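PDB 1R8W: glycerol dehydratase from Clostridium butyricum, which probably acts as a glycyl-radical lyase that dehydrates glycerol, using an organic radical carried on its own polypeptide backbone. Local coordinates for residues L376-W381 and G401-Y406; A392-R397 and N714-L719; N737-K742 and Q755-R760. All blocks are in the same frame, centred on the assembly; numbering follows the deposited sequence.

Interaction 1. Residues L376-W381 and G401-Y406; sequences LSVRIW and GLPAYY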
ATOM      1  N   LEU A 376      37.818  -2.324   8.861  1.00 19.88           N
ATOM      2  CA  LEU A 376      38.728  -1.439   8.138  1.00 20.30           C
ATOM      3  C   LEU A 376      39.148  -1.999   6.773  1.00 20.34           C
ATOM      4  O   LEU A 376      39.466  -3.183   6.645  1.00 20.64           O
ATOM      5  CB  LEU A 376      39.959  -1.152   9.005  1.00 19.12           C
ATOM      6  CG  LEU A 376      40.901  -0.045   8.529  1.00 19.60           C
ATOM      7  CD1 LEU A 376      40.122   1.242   8.334  1.00 19.14           C
ATOM      8  CD2 LEU A 376      42.006   0.157   9.549  1.00 18.25           C
ATOM      9  N   SER A 377      39.146  -1.132   5.762  1.00 18.68           N
ATOM     10  CA  SER A 377      39.493  -1.521   4.395  1.00 18.36           C
ATOM     11  C   SER A 377      40.281  -0.419   3.709  1.00 18.03           C
ATOM     12  O   SER A 377      40.204   0.742   4.099  1.00 19.79           O
ATOM     13  CB  SER A 377      38.225  -1.766   3.571  1.00 17.27           C
ATOM     14  OG  SER A 377      37.285  -2.561   4.268  1.00 19.80           O
ATOM     15  N   VAL A 378      41.029  -0.779   2.676  1.00 17.80           N
ATOM     16  CA  VAL A 378      41.792   0.211   1.939  1.00 18.37           C
ATOM     17  C   VAL A 378      41.548   0.004   0.459  1.00 19.60           C
ATOM     18  O   VAL A 378      41.372  -1.125  -0.006  1.00 19.72           O
ATOM     19  CB  VAL A 378      43.320   0.113   2.213  1.00 18.17           C
ATOM     20  CG1 VAL A 378      43.598   0.272   3.700  1.00 17.64           C
ATOM     21  CG2 VAL A 378      43.862  -1.210   1.710  1.00 17.46           C
ATOM     22  N   ARG A 379      41.512   1.104  -0.278  1.00 19.80           N
ATOM     23  CA  ARG A 379      41.316   1.030  -1.709  1.00 18.46           C
ATOM     24  C   ARG A 379      42.676   1.093  -2.363  1.00 18.81           C
ATOM     25  O   ARG A 379      43.531   1.895  -1.987  1.00 20.12           O
ATOM     26  CB  ARG A 379      40.431   2.176  -2.195  1.00 16.67           C
ATOM     27  CG  ARG A 379      38.955   1.894  -2.023  1.00 16.92           C
ATOM     28  CD  ARG A 379      38.104   3.046  -2.504  1.00 15.63           C
ATOM     29  NE  ARG A 379      38.492   3.479  -3.838  1.00 16.78           N
ATOM     30  CZ  ARG A 379      37.873   4.434  -4.516  1.00 18.98           C
ATOM     31  NH1 ARG A 379      36.825   5.047  -3.979  1.00 18.59           N
ATOM     32  NH2 ARG A 379      38.316   4.798  -5.716  1.00 17.70           N
ATOM     33  N   ILE A 380      42.879   0.232  -3.346  1.00 20.02           N
ATOM     34  CA  ILE A 380      44.146   0.190  -4.044  1.00 20.00           C
ATOM     35  C   ILE A 380      43.956   0.312  -5.540  1.00 20.50           C
ATOM     36  O   ILE A 380      43.063  -0.307  -6.113  1.00 20.85           O
ATOM     37  CB  ILE A 380      44.883  -1.117  -3.705  1.00 21.63           C
ATOM     38  CG1 ILE A 380      45.374  -1.042  -2.257  1.00 21.83           C
ATOM     39  CG2 ILE A 380      46.029  -1.356  -4.675  1.00 20.09           C
ATOM     40  CD1 ILE A 380      46.027  -2.290  -1.782  1.00 25.40           C
ATOM     41  N   TRP A 381      44.783   1.142  -6.165  1.00 20.95           N
ATOM     42  CA  TRP A 381      44.721   1.327  -7.604  1.00 21.22           C
ATOM     43  C   TRP A 381      46.123   1.533  -8.143  1.00 22.11           C
ATOM     44  O   TRP A 381      47.070   1.633  -7.370  1.00 23.45           O
ATOM     45  CB  TRP A 381      43.816   2.504  -7.974  1.00 20.13           C
ATOM     46  CG  TRP A 381      44.332   3.861  -7.627  1.00 20.80           C
ATOM     47  CD1 TRP A 381      44.569   4.361  -6.378  1.00 20.33           C
ATOM     48  CD2 TRP A 381      44.585   4.931  -8.544  1.00 20.44           C
ATOM     49  NE1 TRP A 381      44.947   5.683  -6.461  1.00 20.94           N
ATOM     50  CE2 TRP A 381      44.964   6.056  -7.781  1.00 21.86           C
ATOM     51  CE3 TRP A 381      44.523   5.049  -9.940  1.00 20.95           C
ATOM     52  CZ2 TRP A 381      45.277   7.289  -8.369  1.00 23.62           C
ATOM     53  CZ3 TRP A 381      44.833   6.271 -10.524  1.00 20.41           C
ATOM     54  CH2 TRP A 381      45.205   7.375  -9.740  1.00 21.75           C
ATOM     55  N   GLY A 401      43.640  -9.296  11.063  1.00 25.16           N
ATOM     56  CA  GLY A 401      42.839  -9.683   9.915  1.00 24.70           C
ATOM     57  C   GLY A 401      42.567  -8.438   9.093  1.00 26.26           C
ATOM     58  O   GLY A 401      42.054  -8.503   7.979  1.00 28.90           O
ATOM     59  N   LEU A 402      42.921  -7.289   9.659  1.00 26.09           N
ATOM     60  CA  LEU A 402      42.730  -6.003   9.004  1.00 25.27           C
ATOM     61  C   LEU A 402      44.014  -5.622   8.282  1.00 24.16           C
ATOM     62  O   LEU A 402      45.106  -5.999   8.706  1.00 25.44           O
ATOM     63  CB  LEU A 402      42.415  -4.922  10.037  1.00 25.96           C
ATOM     64  CG  LEU A 402      41.295  -5.197  11.036  1.00 27.70           C
ATOM     65  CD1 LEU A 402      41.334  -4.135  12.123  1.00 29.11           C
ATOM     66  CD2 LEU A 402      39.950  -5.211  10.330  1.00 27.63           C
ATOM     67  N   PRO A 403      43.900  -4.872   7.178  1.00 21.98           N
ATOM     68  CA  PRO A 403      42.627  -4.409   6.631  1.00 21.26           C
ATOM     69  C   PRO A 403      42.280  -5.241   5.401  1.00 20.16           C
ATOM     70  O   PRO A 403      43.108  -5.996   4.911  1.00 20.11           O
ATOM     71  CB  PRO A 403      42.943  -2.978   6.256  1.00 21.53           C
ATOM     72  CG  PRO A 403      44.306  -3.148   5.638  1.00 21.91           C
ATOM     73  CD  PRO A 403      45.013  -4.089   6.610  1.00 21.55           C
ATOM     74  N   ALA A 404      41.060  -5.110   4.903  1.00 18.97           N
ATOM     75  CA  ALA A 404      40.690  -5.833   3.700  1.00 17.90           C
ATOM     76  C   ALA A 404      41.149  -4.941   2.539  1.00 18.27           C
ATOM     77  O   ALA A 404      41.113  -3.709   2.643  1.00 16.59           O
ATOM     78  CB  ALA A 404      39.185  -6.049   3.655  1.00 18.64           C
ATOM     79  N   TYR A 405      41.602  -5.554   1.449  1.00 18.30           N
ATOM     80  CA  TYR A 405      42.069  -4.797   0.291  1.00 16.93           C
ATOM     81  C   TYR A 405      41.096  -4.910  -0.862  1.00 16.84           C
ATOM     82  O   TYR A 405      40.572  -5.991  -1.128  1.00 18.80           O
ATOM     83  CB  TYR A 405      43.439  -5.297  -0.163  1.00 16.93           C
ATOM     84  CG  TYR A 405      44.524  -5.161   0.881  1.00 17.84           C
ATOM     85  CD1 TYR A 405      44.612  -6.058   1.948  1.00 17.45           C
ATOM     86  CD2 TYR A 405      45.468  -4.140   0.801  1.00 15.87           C
ATOM     87  CE1 TYR A 405      45.615  -5.943   2.905  1.00 16.21           C
ATOM     88  CE2 TYR A 405      46.473  -4.012   1.752  1.00 17.80           C
ATOM     89  CZ  TYR A 405      46.541  -4.919   2.800  1.00 18.29           C
ATOM     90  OH  TYR A 405      47.543  -4.808   3.731  1.00 19.23           O
ATOM     91  N   TYR A 406      40.855  -3.791  -1.540  1.00 15.99           N
ATOM     92  CA  TYR A 406      39.936  -3.752  -2.674  1.00 15.80           C
ATOM     93  C   TYR A 406      40.580  -3.119  -3.896  1.00 16.96           C
ATOM     94  O   TYR A 406      41.225  -2.071  -3.797  1.00 17.80           O
ATOM     95  CB  TYR A 406      38.665  -2.998  -2.302  1.00 13.19           C
ATOM     96  CG  TYR A 406      37.943  -3.648  -1.158  1.00 12.42           C
ATOM     97  CD1 TYR A 406      38.266  -3.339   0.162  1.00 11.79           C
ATOM     98  CD2 TYR A 406      36.969  -4.615  -1.391  1.00 10.71           C
ATOM     99  CE1 TYR A 406      37.634  -3.985   1.222  1.00 12.14           C
ATOM    100  CE2 TYR A 406      36.336  -5.266  -0.339  1.00 10.98           C
ATOM    101  CZ  TYR A 406      36.671  -4.951   0.963  1.00 11.55           C
ATOM    102  OH  TYR A 406      36.057  -5.611   2.005  1.00 13.78           O
TER
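Tyr-405 meets Ile-380 with the edge of its ring: the methyl CD1 of Ile-380 comes in near the ring plane, 3.2 Å from Tyr-405 CD2. Val-378 CG2 reaches the same ring carbon obliquely at 3.5 Å, so two branched side chains of 376-381 close on one atom of the phenol, the isoleucine at the edge and the valine at a slant. Carbon CG of Tyr-405 stands anti to its own carbonyl carbon (chi1 -61°), which lays the ring beside Val-378, both side chains pointing the same way. Tyr-406, on the other side of the sheet, also turns an edge to its neighbour strand; Ser-377 CB lies 3.3 Å from its CE1, and Val-378 O sits in the ring plane. The phenol oxygens look elsewhere, Tyr-405 OH to Thr-396 and Tyr-406 OH to Cys-433 O.

Four backbone hydrogen bonds connect the strands. Ala-404 N donates to Leu-376 O in the carbonyl plane at 3.0 Å, and Val-378 N returns a bond of 2.9 Å to Ala-404 O; Tyr-406 repeats the pattern with Val-378 O and Ile-380 N. Pro-403, preceded by a cis peptide bond, sets its CG 4.0 Å from Val-378 CG1 just before the ladder begins. Paired parallel and joined through helix 386-397, the strands form a beta-alpha-beta crossover, consistent with the alpha/beta barrel of glycyl-radical enzymes.

Interaction 2. Residues A392-R397 and N714-L719; sequences AAELTR and NGLMNL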
ATOM      1  N   ALA A 392      49.676  -0.283   5.153  1.00 23.17           N
ATOM      2  CA  ALA A 392      48.551  -1.201   5.282  1.00 22.31           C
ATOM      3  C   ALA A 392      49.118  -2.594   5.546  1.00 22.39           C
ATOM      4  O   ALA A 392      48.551  -3.378   6.314  1.00 21.33           O
ATOM      5  CB  ALA A 392      47.726  -1.199   4.012  1.00 20.79           C
ATOM      6  N   ALA A 393      50.244  -2.891   4.903  1.00 22.35           N
ATOM      7  CA  ALA A 393      50.908  -4.174   5.086  1.00 23.14           C
ATOM      8  C   ALA A 393      51.350  -4.309   6.549  1.00 24.51           C
ATOM      9  O   ALA A 393      51.196  -5.375   7.143  1.00 24.75           O
ATOM     10  CB  ALA A 393      52.103  -4.284   4.151  1.00 23.11           C
ATOM     11  N   GLU A 394      51.897  -3.240   7.130  1.00 24.39           N
ATOM     12  CA  GLU A 394      52.307  -3.289   8.535  1.00 25.94           C
ATOM     13  C   GLU A 394      51.110  -3.658   9.388  1.00 25.84           C
ATOM     14  O   GLU A 394      51.210  -4.484  10.292  1.00 28.88           O
ATOM     15  CB  GLU A 394      52.802  -1.937   9.043  1.00 27.33           C
ATOM     16  CG  GLU A 394      54.212  -1.575   8.699  1.00 29.55           C
ATOM     17  CD  GLU A 394      54.744  -0.501   9.622  1.00 30.85           C
ATOM     18  OE1 GLU A 394      55.068  -0.828  10.785  1.00 31.10           O
ATOM     19  OE2 GLU A 394      54.823   0.670   9.190  1.00 29.83           O
ATOM     20  N   LEU A 395      49.977  -3.020   9.116  1.00 24.57           N
ATOM     21  CA  LEU A 395      48.770  -3.292   9.877  1.00 23.27           C
ATOM     22  C   LEU A 395      48.397  -4.765   9.750  1.00 22.85           C
ATOM     23  O   LEU A 395      48.007  -5.395  10.729  1.00 21.07           O
ATOM     24  CB  LEU A 395      47.622  -2.403   9.391  1.00 22.64           C
ATOM     25  CG  LEU A 395      46.248  -2.626  10.031  1.00 24.95           C
ATOM     26  CD1 LEU A 395      46.352  -2.595  11.559  1.00 24.97           C
ATOM     27  CD2 LEU A 395      45.295  -1.555   9.531  1.00 24.26           C
ATOM     28  N   THR A 396      48.529  -5.312   8.543  1.00 22.39           N
ATOM     29  CA  THR A 396      48.209  -6.718   8.306  1.00 22.12           C
ATOM     30  C   THR A 396      49.087  -7.622   9.164  1.00 22.54           C
ATOM     31  O   THR A 396      48.620  -8.615   9.723  1.00 21.24           O
ATOM     32  CB  THR A 396      48.412  -7.097   6.825  1.00 21.93           C
ATOM     33  OG1 THR A 396      47.435  -6.423   6.022  1.00 21.03           O
ATOM     34  CG2 THR A 396      48.286  -8.606   6.634  1.00 18.35           C
ATOM     35  N   ARG A 397      50.363  -7.268   9.265  1.00 23.04           N
ATOM     36  CA  ARG A 397      51.316  -8.041  10.053  1.00 25.83           C
ATOM     37  C   ARG A 397      50.894  -8.152  11.521  1.00 26.46           C
ATOM     38  O   ARG A 397      51.246  -9.120  12.200  1.00 27.36           O
ATOM     39  CB  ARG A 397      52.703  -7.400   9.957  1.00 26.14           C
ATOM     40  CG  ARG A 397      53.733  -7.976  10.897  1.00 26.44           C
ATOM     41  CD  ARG A 397      54.798  -6.941  11.188  1.00 27.34           C
ATOM     42  NE  ARG A 397      55.853  -6.926  10.190  1.00 27.55           N
ATOM     43  CZ  ARG A 397      56.653  -5.889   9.971  1.00 30.79           C
ATOM     44  NH1 ARG A 397      56.513  -4.775  10.675  1.00 29.62           N
ATOM     45  NH2 ARG A 397      57.605  -5.973   9.055  1.00 34.20           N
ATOM     46  N   ASN A 714      61.318  -6.990   4.369  1.00 41.21           N
ATOM     47  CA  ASN A 714      61.207  -7.887   3.241  1.00 41.84           C
ATOM     48  C   ASN A 714      59.835  -8.550   3.217  1.00 40.58           C
ATOM     49  O   ASN A 714      59.240  -8.739   2.152  1.00 40.26           O
ATOM     50  CB  ASN A 714      62.299  -8.946   3.314  1.00 45.44           C
ATOM     51  CG  ASN A 714      62.550  -9.592   1.979  1.00 50.49           C
ATOM     52  OD1 ASN A 714      62.940  -8.917   1.019  1.00 52.71           O
ATOM     53  ND2 ASN A 714      62.323 -10.902   1.896  1.00 51.80           N
ATOM     54  N   GLY A 715      59.336  -8.900   4.399  1.00 38.56           N
ATOM     55  CA  GLY A 715      58.032  -9.527   4.495  1.00 36.49           C
ATOM     56  C   GLY A 715      56.944  -8.579   4.025  1.00 34.93           C
ATOM     57  O   GLY A 715      55.993  -8.988   3.355  1.00 33.87           O
ATOM     58  N   LEU A 716      57.093  -7.306   4.379  1.00 33.56           N
ATOM     59  CA  LEU A 716      56.128  -6.288   3.995  1.00 32.86           C
ATOM     60  C   LEU A 716      56.140  -6.063   2.490  1.00 33.63           C
ATOM     61  O   LEU A 716      55.109  -5.757   1.890  1.00 34.29           O
ATOM     62  CB  LEU A 716      56.427  -4.970   4.711  1.00 31.68           C
ATOM     63  CG  LEU A 716      56.330  -4.951   6.241  1.00 32.37           C
ATOM     64  CD1 LEU A 716      56.491  -3.518   6.715  1.00 30.83           C
ATOM     65  CD2 LEU A 716      54.988  -5.520   6.711  1.00 30.52           C
ATOM     66  N   MET A 717      57.303  -6.220   1.872  1.00 33.63           N
ATOM     67  CA  MET A 717      57.392  -6.017   0.438  1.00 34.28           C
ATOM     68  C   MET A 717      56.845  -7.201  -0.329  1.00 32.91           C
ATOM     69  O   MET A 717      56.328  -7.043  -1.430  1.00 32.59           O
ATOM     70  CB  MET A 717      58.832  -5.736   0.034  1.00 37.23           C
ATOM     71  CG  MET A 717      59.375  -4.493   0.692  1.00 44.37           C
ATOM     72  SD  MET A 717      60.680  -3.719  -0.260  1.00 55.48           S
ATOM     73  CE  MET A 717      62.140  -4.686   0.287  1.00 51.83           C
ATOM     74  N   ASN A 718      56.952  -8.391   0.248  1.00 32.14           N
ATOM     75  CA  ASN A 718      56.430  -9.568  -0.419  1.00 31.46           C
ATOM     76  C   ASN A 718      54.914  -9.497  -0.449  1.00 31.07           C
ATOM     77  O   ASN A 718      54.293  -9.807  -1.464  1.00 32.35           O
ATOM     78  CB  ASN A 718      56.873 -10.843   0.294  1.00 32.37           C
ATOM     79  CG  ASN A 718      58.328 -11.167   0.044  1.00 34.39           C
ATOM     80  OD1 ASN A 718      58.821 -11.019  -1.077  1.00 34.34           O
ATOM     81  ND2 ASN A 718      59.026 -11.624   1.082  1.00 34.06           N
ATOM     82  N   LEU A 719      54.326  -9.075   0.665  1.00 29.39           N
ATOM     83  CA  LEU A 719      52.882  -8.963   0.775  1.00 27.87           C
ATOM     84  C   LEU A 719      52.366  -7.908  -0.206  1.00 28.25           C
ATOM     85  O   LEU A 719      51.301  -8.073  -0.798  1.00 29.14           O
ATOM     86  CB  LEU A 719      52.507  -8.612   2.219  1.00 26.79           C
ATOM     87  CG  LEU A 719      51.095  -8.871   2.775  1.00 27.44           C
ATOM     88  CD1 LEU A 719      50.200  -7.686   2.480  1.00 28.09           C
ATOM     89  CD2 LEU A 719      50.523 -10.167   2.206  1.00 24.42           C
TER
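Leu-716 and Arg-397 cross at about a right angle, the leucine lying over a face of the flat guanidinium. Its methyl CD2 stands 3.4 Å above the guanidinium plane, displaced toward the rim, while Leu-716 CG approaches Arg-397 NH2 to 3.3 Å. The arginine starts anti to its backbone nitrogen (chi1 171°) and then bends at chi3 (-86°), a course that carries the charged group across the leucine.

The other branch of Leu-716 turns to Glu-394: CD1 rests 3.6 Å from Glu-394 CG, touching the aliphatic part of a residue whose carboxylate is engaged by Arg-391 and by the backbone of Lys-4 and Gly-5. Ala-393 adds one methyl close to the helix backbone, with CB 4.1 Å from Leu-716 CD2 and 4.2 Å from Leu-719 CD1. The two helical segments run at 109° to each other with axes 9.4 Å apart, and Ala-393 sits where their backbones come nearest.

No hydrogen bond spans the segments. The guanidinium instead spends its N-H groups in other directions, NE on Leu-710 O, NH1 on Ser-3 OG and NH2 weakly on Gly-712 O. Those bonds should hold its plane steady, so that a charged group offers a fixed flat surface to a leucine, and the same arginine ties helix 386-397 to the beginning of helix 712-728.

Interaction 3. Residues N737-K742 and Q755-R760; sequences NVIDKK and QDLIVR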
ATOM      1  N   ASN A 737      44.946 -13.411   7.159  1.00 22.95           N
ATOM      2  CA  ASN A 737      45.029 -13.774   8.560  1.00 24.73           C
ATOM      3  C   ASN A 737      46.534 -14.022   8.715  1.00 26.81           C
ATOM      4  O   ASN A 737      47.151 -14.661   7.861  1.00 28.62           O
ATOM      5  CB  ASN A 737      44.275 -15.073   8.856  1.00 23.49           C
ATOM      6  CG  ASN A 737      42.960 -14.841   9.577  1.00 22.31           C
ATOM      7  OD1 ASN A 737      42.876 -14.028  10.498  1.00 21.27           O
ATOM      8  ND2 ASN A 737      41.929 -15.572   9.174  1.00 20.20           N
ATOM      9  N   VAL A 738      47.132 -13.485   9.769  1.00 27.65           N
ATOM     10  CA  VAL A 738      48.555 -13.674  10.021  1.00 28.18           C
ATOM     11  C   VAL A 738      48.615 -14.112  11.469  1.00 29.53           C
ATOM     12  O   VAL A 738      48.758 -13.290  12.366  1.00 31.00           O
ATOM     13  CB  VAL A 738      49.350 -12.358   9.855  1.00 27.31           C
ATOM     14  CG1 VAL A 738      50.820 -12.592  10.164  1.00 27.74           C
ATOM     15  CG2 VAL A 738      49.196 -11.834   8.443  1.00 27.22           C
ATOM     16  N   ILE A 739      48.492 -15.412  11.700  1.00 31.50           N
ATOM     17  CA  ILE A 739      48.493 -15.909  13.060  1.00 33.87           C
ATOM     18  C   ILE A 739      49.096 -17.303  13.206  1.00 36.28           C
ATOM     19  O   ILE A 739      49.097 -18.104  12.267  1.00 35.87           O
ATOM     20  CB  ILE A 739      47.055 -15.925  13.605  1.00 33.97           C
ATOM     21  CG1 ILE A 739      47.075 -16.119  15.118  1.00 35.07           C
ATOM     22  CG2 ILE A 739      46.255 -17.031  12.926  1.00 32.05           C
ATOM     23  CD1 ILE A 739      45.724 -15.995  15.751  1.00 36.31           C
ATOM     24  N   ASP A 740      49.603 -17.583  14.401  1.00 39.34           N
ATOM     25  CA  ASP A 740      50.210 -18.873  14.699  1.00 42.93           C
ATOM     26  C   ASP A 740      49.137 -19.864  15.151  1.00 43.25           C
ATOM     27  O   ASP A 740      48.328 -19.563  16.030  1.00 44.51           O
ATOM     28  CB  ASP A 740      51.267 -18.707  15.797  1.00 45.72           C
ATOM     29  CG  ASP A 740      52.129 -19.941  15.967  1.00 48.68           C
ATOM     30  OD1 ASP A 740      51.582 -21.010  16.320  1.00 49.60           O
ATOM     31  OD2 ASP A 740      53.356 -19.840  15.742  1.00 51.04           O
ATOM     32  N   LYS A 741      49.141 -21.047  14.549  1.00 43.37           N
ATOM     33  CA  LYS A 741      48.169 -22.087  14.866  1.00 43.18           C
ATOM     34  C   LYS A 741      48.083 -22.405  16.362  1.00 43.14           C
ATOM     35  O   LYS A 741      46.999 -22.643  16.898  1.00 41.95           O
ATOM     36  CB  LYS A 741      48.516 -23.356  14.087  1.00 44.24           C
ATOM     37  CG  LYS A 741      47.425 -24.406  14.092  1.00 47.37           C
ATOM     38  CD  LYS A 741      47.868 -25.647  13.341  1.00 50.23           C
ATOM     39  CE  LYS A 741      46.794 -26.723  13.376  1.00 52.52           C
ATOM     40  NZ  LYS A 741      47.302 -28.018  12.832  1.00 54.49           N
ATOM     41  N   LYS A 742      49.230 -22.405  17.032  1.00 43.50           N
ATOM     42  CA  LYS A 742      49.294 -22.703  18.460  1.00 43.81           C
ATOM     43  C   LYS A 742      48.466 -21.741  19.307  1.00 42.76           C
ATOM     44  O   LYS A 742      47.883 -22.143  20.314  1.00 42.69           O
ATOM     45  CB  LYS A 742      50.749 -22.672  18.926  1.00 46.19           C
ATOM     46  CG  LYS A 742      51.648 -23.575  18.109  1.00 51.46           C
ATOM     47  CD  LYS A 742      53.119 -23.305  18.371  1.00 55.77           C
ATOM     48  CE  LYS A 742      53.987 -24.157  17.448  1.00 59.19           C
ATOM     49  NZ  LYS A 742      55.443 -23.966  17.703  1.00 60.66           N
ATOM     50  N   GLN A 755      40.936 -13.339  25.525  1.00 44.75           N
ATOM     51  CA  GLN A 755      39.711 -12.602  25.249  1.00 44.28           C
ATOM     52  C   GLN A 755      39.895 -11.500  24.219  1.00 42.34           C
ATOM     53  O   GLN A 755      38.932 -11.082  23.580  1.00 41.85           O
ATOM     54  CB  GLN A 755      39.160 -11.997  26.535  1.00 47.21           C
ATOM     55  CG  GLN A 755      38.576 -13.012  27.486  1.00 52.52           C
ATOM     56  CD  GLN A 755      37.971 -12.360  28.706  1.00 56.36           C
ATOM     57  OE1 GLN A 755      37.171 -11.426  28.589  1.00 57.42           O
ATOM     58  NE2 GLN A 755      38.343 -12.848  29.887  1.00 58.03           N
ATOM     59  N   ASP A 756      41.125 -11.027  24.055  1.00 39.55           N
ATOM     60  CA  ASP A 756      41.384  -9.963  23.096  1.00 38.82           C
ATOM     61  C   ASP A 756      41.939 -10.470  21.761  1.00 35.89           C
ATOM     62  O   ASP A 756      42.332  -9.681  20.897  1.00 35.15           O
ATOM     63  CB  ASP A 756      42.326  -8.923  23.717  1.00 41.36           C
ATOM     64  CG  ASP A 756      43.684  -9.492  24.053  1.00 44.17           C
ATOM     65  OD1 ASP A 756      43.782 -10.722  24.266  1.00 45.88           O
ATOM     66  OD2 ASP A 756      44.652  -8.703  24.116  1.00 46.03           O
ATOM     67  N   LEU A 757      41.957 -11.789  21.594  1.00 32.30           N
ATOM     68  CA  LEU A 757      42.445 -12.398  20.363  1.00 30.70           C
ATOM     69  C   LEU A 757      41.434 -12.182  19.237  1.00 30.52           C
ATOM     70  O   LEU A 757      40.334 -12.737  19.267  1.00 28.88           O
ATOM     71  CB  LEU A 757      42.660 -13.900  20.567  1.00 29.24           C
ATOM     72  CG  LEU A 757      42.930 -14.717  19.301  1.00 27.83           C
ATOM     73  CD1 LEU A 757      44.271 -14.319  18.707  1.00 25.71           C
ATOM     74  CD2 LEU A 757      42.907 -16.197  19.636  1.00 28.64           C
ATOM     75  N   ILE A 758      41.808 -11.377  18.249  1.00 30.04           N
ATOM     76  CA  ILE A 758      40.926 -11.103  17.121  1.00 30.83           C
ATOM     77  C   ILE A 758      41.405 -11.870  15.899  1.00 30.81           C
ATOM     78  O   ILE A 758      42.605 -11.941  15.634  1.00 32.51           O
ATOM     79  CB  ILE A 758      40.890  -9.589  16.780  1.00 31.70           C
ATOM     80  CG1 ILE A 758      40.345  -8.795  17.969  1.00 31.02           C
ATOM     81  CG2 ILE A 758      40.009  -9.350  15.563  1.00 31.65           C
ATOM     82  CD1 ILE A 758      38.947  -9.213  18.392  1.00 31.94           C
ATOM     83  N   VAL A 759      40.463 -12.439  15.154  1.00 30.11           N
ATOM     84  CA  VAL A 759      40.794 -13.208  13.959  1.00 29.86           C
ATOM     85  C   VAL A 759      39.830 -12.901  12.806  1.00 28.52           C
ATOM     86  O   VAL A 759      38.687 -12.497  13.028  1.00 27.51           O
ATOM     87  CB  VAL A 759      40.796 -14.732  14.284  1.00 30.75           C
ATOM     88  CG1 VAL A 759      39.858 -15.492  13.363  1.00 32.12           C
ATOM     89  CG2 VAL A 759      42.203 -15.274  14.164  1.00 32.13           C
ATOM     90  N   ARG A 760      40.300 -13.095  11.575  1.00 26.69           N
ATOM     91  CA  ARG A 760      39.494 -12.832  10.386  1.00 24.43           C
ATOM     92  C   ARG A 760      38.624 -14.024  10.009  1.00 23.34           C
ATOM     93  O   ARG A 760      39.132 -15.128   9.814  1.00 23.45           O
ATOM     94  CB  ARG A 760      40.403 -12.501   9.204  1.00 25.40           C
ATOM     95  CG  ARG A 760      39.692 -11.830   8.048  1.00 26.86           C
ATOM     96  CD  ARG A 760      39.172 -10.460   8.480  1.00 28.72           C
ATOM     97  NE  ARG A 760      38.744  -9.657   7.344  1.00 27.82           N
ATOM     98  CZ  ARG A 760      38.269  -8.421   7.431  1.00 26.70           C
ATOM     99  NH1 ARG A 760      38.151  -7.825   8.610  1.00 26.54           N
ATOM    100  NH2 ARG A 760      37.914  -7.780   6.329  1.00 27.99           N
TER
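Asn-737 holds the backbone of Arg-760 through both ends of its side-chain amide. Arg-760 N donates to Asn-737 OD1 over 2.9 Å, meeting a lone pair in the carbonyl plane, and Asn-737 ND2 donates to Arg-760 O, also over 2.9 Å. The second bond arrives tilted by 17° from the plane of the Arg-760 carbonyl, yet stays close to the amide plane of the asparagine. Accepting and donating at once, the amide acts much as the peptide group of an adjacent strand would, and the pair of bonds fixes which way round the amide lies. With both bonds made, the amide lies close against the arginine, whose CB is 3.2 Å from Asn-737 OD1. The guanidinium itself leads off elsewhere, bonding to Ser-765 OG through NH1.

Outward from this polar clasp the contact turns hydrophobic. Ile-739, with CG1 anti to the backbone nitrogen (chi1 -166°), extends its CD1 to Leu-757 CD1 at 3.7 Å and to Val-759 CG2 at 3.9 Å, crossing each side chain at about a right angle. Leu-744, from helix 741-749, touches all three of these residues. Asp-740 caps the N terminus of that helix, its OD1 accepting from Lys-742 N at 2.8 Å.

Strand 758-760 pairs antiparallel with 765-767, and the turn between them carries Gly-763, the predicted radical site. The contact thus fastens one arm of a hairpin that is probably the glycyl-radical loop of this family to strand 733-738 and the residues that follow it.

How the interactions relate
Strand 375-380 opens the series, and interaction 1 closes a short loop of 19 residues that holds helix 386-397. Interaction 2 starts within that loop, at 392-397, and ends beyond it, so the two cross; it spans 316 residues and brings the C-terminal part of the chain against the crossover helix. Tyr-405 OH and Thr-396 OG1, 2.8 Å apart in a probable hydrogen bond, join them. Interaction 3 follows in series, closing only 12 residues. Its first segment lies partly on strand 733-738, which neighbours strand 404-407 in one sheet, and Arg-760 NH2 packs 3.4 Å from Ala-404 CB. Together the three tie the crossover, helix 712-728 and the probable radical hairpin into one region.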